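Local coordinates for protein OLD nuclease (PDB 6P74) that degrades linear and supercoiled double-stranded DNA from 5' to 3' as a metal-dependent exonuclease and has DNA-stimulated ATPase activity, at residues L43-V48 against I72-D77; A89-C94 against E106-G111. All blocks are in the same frame, centred on the assembly; numbering follows the deposited sequence.

Contact 1 of 2, residues L43-V48 against I72-D77; sequences LVLGDV and ITVHFD
The last turn of the helix that follows the Walker A P-loop of an ABC-type ATPase rests here on one strand of the antiparallel sheet of the same domain. Leu43, Val44 and Leu45, at the C-terminal end of helix 34-45, meet Ile72 and Val74 of strand 70-76, and the contact illustrates how a helix end can be seated on a strand through branched aliphatic side chains. Val44 is the central residue, bridging both strand residues. Its CG2 methyl lies 3.8 Å from CG2 of Ile72, while its CB sits 4.0 Å from CG2 of Val74; the Val44 side chain runs alongside each of these partners and points the opposite way to both. With CG1 of Val44 anti to the backbone N (chi1 -173°), CG2 is the branch left beside that N, and it is this branch that meets Ile72. Leu45 and Val74 meet end to end, Leu45 CD1 coming to 3.7 Å from Val74 CG1. At the other end Leu43 lies roughly perpendicular to Ile72, and their CD1 methyls stand 4.0 Å apart. Thr73, between the two strand residues that touch the helix, points away from it, and its side chain packs on Arg91 and Leu108. Phe90 of strand 85-97 also packs against Val44 and Leu45, extending the apolar surface under the helix. Beyond Leu45 the chain leaves helical geometry at Gly46. Because aliphatic carbons, mostly methyls, do the touching between the two segments, their mutual fit depends on shape and on the exclusion of water; a directional bond comes from outside, where Arg130 NE takes up the carbonyl of Val44.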
# COMPACT_ATOMS: atom_id res chain seq x y z
N LEU A 43 -1.94 11.97 3.98
CA LEU A 43 -0.91 12.57 3.14
C LEU A 43 -0.62 13.99 3.58
O LEU A 43 0.54 14.42 3.61
CB LEU A 43 -1.36 12.57 1.68
CG LEU A 43 -0.83 11.45 0.81
CD1 LEU A 43 -1.35 11.59 -0.61
CD2 LEU A 43 0.66 11.55 0.86
N VAL A 44 -1.67 14.75 3.88
CA VAL A 44 -1.52 16.15 4.22
C VAL A 44 -1.13 16.33 5.69
O VAL A 44 -0.32 17.20 6.03
CB VAL A 44 -2.82 16.90 3.89
CG1 VAL A 44 -2.63 18.40 4.09
CG2 VAL A 44 -3.23 16.57 2.48
N LEU A 45 -1.69 15.50 6.57
CA LEU A 45 -1.64 15.74 8.01
C LEU A 45 -1.05 14.61 8.82
O LEU A 45 -1.05 14.69 10.05
CB LEU A 45 -3.05 16.06 8.54
CG LEU A 45 -3.68 17.30 7.92
CD1 LEU A 45 -5.10 17.46 8.41
CD2 LEU A 45 -2.82 18.57 8.20
N GLY A 46 -0.56 13.55 8.17
CA GLY A 46 0.13 12.48 8.86
C GLY A 46 1.50 12.96 9.31
O GLY A 46 1.87 14.13 9.16
N ASP A 47 2.28 12.03 9.86
CA ASP A 47 3.53 12.44 10.49
C ASP A 47 4.72 12.44 9.53
O ASP A 47 5.86 12.53 9.99
CB ASP A 47 3.80 11.57 11.72
CG ASP A 47 3.54 10.11 11.48
OD1 ASP A 47 3.45 9.73 10.29
OD2 ASP A 47 3.41 9.35 12.47
N VAL A 48 4.49 12.38 8.22
CA VAL A 48 5.55 12.54 7.22
C VAL A 48 5.27 13.81 6.43
O VAL A 48 4.18 13.97 5.86
CB VAL A 48 5.64 11.32 6.28
CG1 VAL A 48 6.03 11.77 4.87
CG2 VAL A 48 6.66 10.35 6.82
N ILE A 72 -5.47 17.79 -2.89
CA ILE A 72 -6.13 17.45 -1.64
C ILE A 72 -6.17 18.69 -0.76
O ILE A 72 -5.12 19.23 -0.40
CB ILE A 72 -5.44 16.28 -0.92
CG1 ILE A 72 -5.35 15.08 -1.86
CG2 ILE A 72 -6.22 15.92 0.30
CD1 ILE A 72 -4.33 14.07 -1.44
N THR A 73 -7.38 19.11 -0.39
CA THR A 73 -7.57 20.29 0.45
C THR A 73 -8.23 19.86 1.76
O THR A 73 -9.30 19.26 1.75
CB THR A 73 -8.44 21.34 -0.27
OG1 THR A 73 -7.84 21.69 -1.52
CG2 THR A 73 -8.58 22.58 0.58
N VAL A 74 -7.59 20.17 2.89
CA VAL A 74 -8.16 19.88 4.20
C VAL A 74 -8.46 21.19 4.91
O VAL A 74 -7.57 22.03 5.08
CB VAL A 74 -7.24 19.00 5.05
CG1 VAL A 74 -7.98 18.53 6.27
CG2 VAL A 74 -6.74 17.83 4.24
N HIS A 75 -9.71 21.37 5.33
CA HIS A 75 -10.14 22.55 6.06
C HIS A 75 -10.27 22.24 7.55
O HIS A 75 -10.64 21.12 7.93
CB HIS A 75 -11.49 23.06 5.55
CG HIS A 75 -11.53 23.34 4.09
ND1 HIS A 75 -11.70 24.61 3.58
CD2 HIS A 75 -11.44 22.51 3.02
CE1 HIS A 75 -11.73 24.55 2.26
NE2 HIS A 75 -11.57 23.29 1.89
N PHE A 76 -9.99 23.23 8.38
CA PHE A 76 -10.05 23.00 9.81
C PHE A 76 -10.48 24.27 10.54
O PHE A 76 -10.57 25.35 9.96
CB PHE A 76 -8.71 22.49 10.34
CG PHE A 76 -7.56 23.39 9.99
CD1 PHE A 76 -7.36 24.57 10.68
CD2 PHE A 76 -6.69 23.05 8.97
CE1 PHE A 76 -6.32 25.40 10.36
CE2 PHE A 76 -5.65 23.87 8.65
CZ PHE A 76 -5.46 25.05 9.35
N ASP A 77 -10.73 24.10 11.84
CA ASP A 77 -11.27 25.13 12.71
C ASP A 77 -10.87 24.77 14.12
O ASP A 77 -10.97 23.59 14.49
CB ASP A 77 -12.79 25.21 12.60
CG ASP A 77 -13.36 26.31 13.44
OD1 ASP A 77 -13.05 27.48 13.14
OD2 ASP A 77 -14.10 26.01 14.40

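Contact 2 of 2, residues A89-C94 against E106-G111; sequences AFRLTC and EPLDEG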
# COMPACT_ATOMS: atom_id res chain seq x y z
N ALA A 89 -7.01 26.19 6.16
CA ALA A 89 -6.96 25.00 5.32
C ALA A 89 -5.59 24.89 4.68
O ALA A 89 -4.86 25.87 4.55
CB ALA A 89 -8.04 25.03 4.23
N PHE A 90 -5.25 23.66 4.30
CA PHE A 90 -4.05 23.35 3.54
C PHE A 90 -4.46 22.71 2.23
O PHE A 90 -5.43 21.94 2.19
CB PHE A 90 -3.15 22.40 4.31
CG PHE A 90 -2.76 22.88 5.66
CD1 PHE A 90 -2.53 24.24 5.89
CD2 PHE A 90 -2.56 21.99 6.69
CE1 PHE A 90 -2.15 24.69 7.14
CE2 PHE A 90 -2.17 22.43 7.95
CZ PHE A 90 -1.97 23.78 8.18
N ARG A 91 -3.73 23.02 1.15
CA ARG A 91 -3.99 22.43 -0.16
C ARG A 91 -2.71 21.78 -0.67
O ARG A 91 -1.72 22.47 -0.92
CB ARG A 91 -4.50 23.44 -1.19
CG ARG A 91 -4.85 22.76 -2.50
CD ARG A 91 -4.84 23.68 -3.68
NE ARG A 91 -5.92 24.66 -3.62
CZ ARG A 91 -5.74 25.97 -3.74
NH1 ARG A 91 -4.52 26.46 -3.92
NH2 ARG A 91 -6.79 26.79 -3.68
N LEU A 92 -2.75 20.45 -0.85
CA LEU A 92 -1.60 19.69 -1.32
C LEU A 92 -1.82 19.39 -2.80
O LEU A 92 -2.83 18.78 -3.17
CB LEU A 92 -1.42 18.40 -0.52
CG LEU A 92 -0.22 17.52 -0.90
CD1 LEU A 92 1.08 18.25 -0.67
CD2 LEU A 92 -0.22 16.21 -0.12
N THR A 93 -0.89 19.83 -3.63
CA THR A 93 -0.98 19.61 -5.07
C THR A 93 0.21 18.78 -5.51
O THR A 93 1.33 18.98 -5.04
CB THR A 93 -1.01 20.94 -5.85
OG1 THR A 93 -2.05 21.79 -5.34
CG2 THR A 93 -1.26 20.68 -7.32
N CYS A 94 -0.03 17.84 -6.42
CA CYS A 94 1.04 17.11 -7.08
C CYS A 94 0.73 17.07 -8.57
O CYS A 94 -0.25 16.44 -8.98
CB CYS A 94 1.20 15.70 -6.53
SG CYS A 94 2.53 14.78 -7.34
N GLU A 106 -0.05 24.35 0.22
CA GLU A 106 -0.26 25.78 0.33
C GLU A 106 -1.22 26.10 1.46
O GLU A 106 -2.22 25.39 1.66
CB GLU A 106 -0.82 26.38 -0.96
CG GLU A 106 -0.00 26.13 -2.19
CD GLU A 106 -0.78 26.50 -3.44
OE1 GLU A 106 -0.50 27.59 -4.00
OE2 GLU A 106 -1.69 25.72 -3.83
N PRO A 107 -0.97 27.18 2.20
CA PRO A 107 -1.95 27.66 3.17
C PRO A 107 -3.04 28.48 2.48
O PRO A 107 -2.80 29.18 1.49
CB PRO A 107 -1.11 28.54 4.10
CG PRO A 107 -0.09 29.15 3.18
CD PRO A 107 0.22 28.06 2.14
N LEU A 108 -4.23 28.38 3.03
CA LEU A 108 -5.41 29.06 2.52
C LEU A 108 -6.08 29.81 3.65
O LEU A 108 -6.14 29.31 4.78
CB LEU A 108 -6.42 28.07 1.90
CG LEU A 108 -6.07 27.34 0.61
CD1 LEU A 108 -7.23 26.44 0.21
CD2 LEU A 108 -5.76 28.32 -0.50
N ASP A 109 -6.61 30.99 3.35
CA ASP A 109 -7.35 31.75 4.33
C ASP A 109 -8.84 31.44 4.23
O ASP A 109 -9.29 30.68 3.37
CB ASP A 109 -7.05 33.26 4.18
CG ASP A 109 -7.54 33.85 2.83
OD1 ASP A 109 -8.37 33.21 2.14
OD2 ASP A 109 -7.10 34.97 2.47
N GLU A 110 -9.60 32.05 5.13
CA GLU A 110 -11.06 31.93 5.16
C GLU A 110 -11.67 31.88 3.76
O GLU A 110 -12.52 31.04 3.47
CB GLU A 110 -11.63 33.10 5.95
CG GLU A 110 -13.11 33.05 6.14
CD GLU A 110 -13.63 34.22 6.93
OE1 GLU A 110 -14.18 35.16 6.32
OE2 GLU A 110 -13.46 34.20 8.17
N GLY A 111 -11.23 32.77 2.88
CA GLY A 111 -11.80 32.90 1.55
C GLY A 111 -11.19 32.03 0.47
O GLY A 111 -11.45 32.28 -0.71
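Strands 89-94 and 106-109 run antiparallel, their axes 4.7 Å apart at closest approach and their directions 142° apart. Arg91 and Glu106 form a hydrogen-bonded pair: Arg91 N donates to Glu106 O, and Glu106 N donates to Arg91 O at 2.8 Å in a nearly straight bond (169°). Phe90 and Pro107 follow as a non-hydrogen-bonded pair, where Phe90 CA makes a CA-H...O contact of 3.3 Å with Glu106 O. Together the strands are the two arms of a beta hairpin, 85-97 and 100-109, in the antiparallel sheet of the ATPase domain. On the face carrying Arg91, Glu106 and Leu108, the Arg91 and Glu106 side chains lie side by side and point the same way, joined by a salt bridge of 2.9 Å from Arg91 NH1 to Glu106 OE2. The carboxylate oxygen lies at the edge of the guanidinium, in its plane, whereas NH1 approaches OE2 from above the carboxylate plane; the two planes are 58° apart. A bend at chi3 brings the Arg91 guanidinium against Leu108, whose CD2 covers one of its faces, 3.7 Å from Arg91 NH2. On the sheet face that carries Phe90 and Pro107, both pack against Met129 of helix 127-132.

How the contacts relate
Contacts 1 and 2 share one sheet, their centres 10 Å apart. They meet because strands 70-76 and 85-97 are neighbours in it: Leu92 N lies 2.7 Å from Ile72 O and Val74 N 2.9 Å from Phe90 O, both probable hydrogen bonds. Contact 1 settles a helix end on strand 70-76, and contact 2 pairs its neighbour 85-97 with 100-109, one strand further out. Phe90 belongs to both settings, its ring standing edge-to-face with that of Phe76. Contact 1 lies on the helix whose first turn probably contributes Lys34 and Thr35 to the ATP site, with the Leu43 side chain about 11 Å from that of Thr35, whereas contact 2 lies away from the ATP and metal sites.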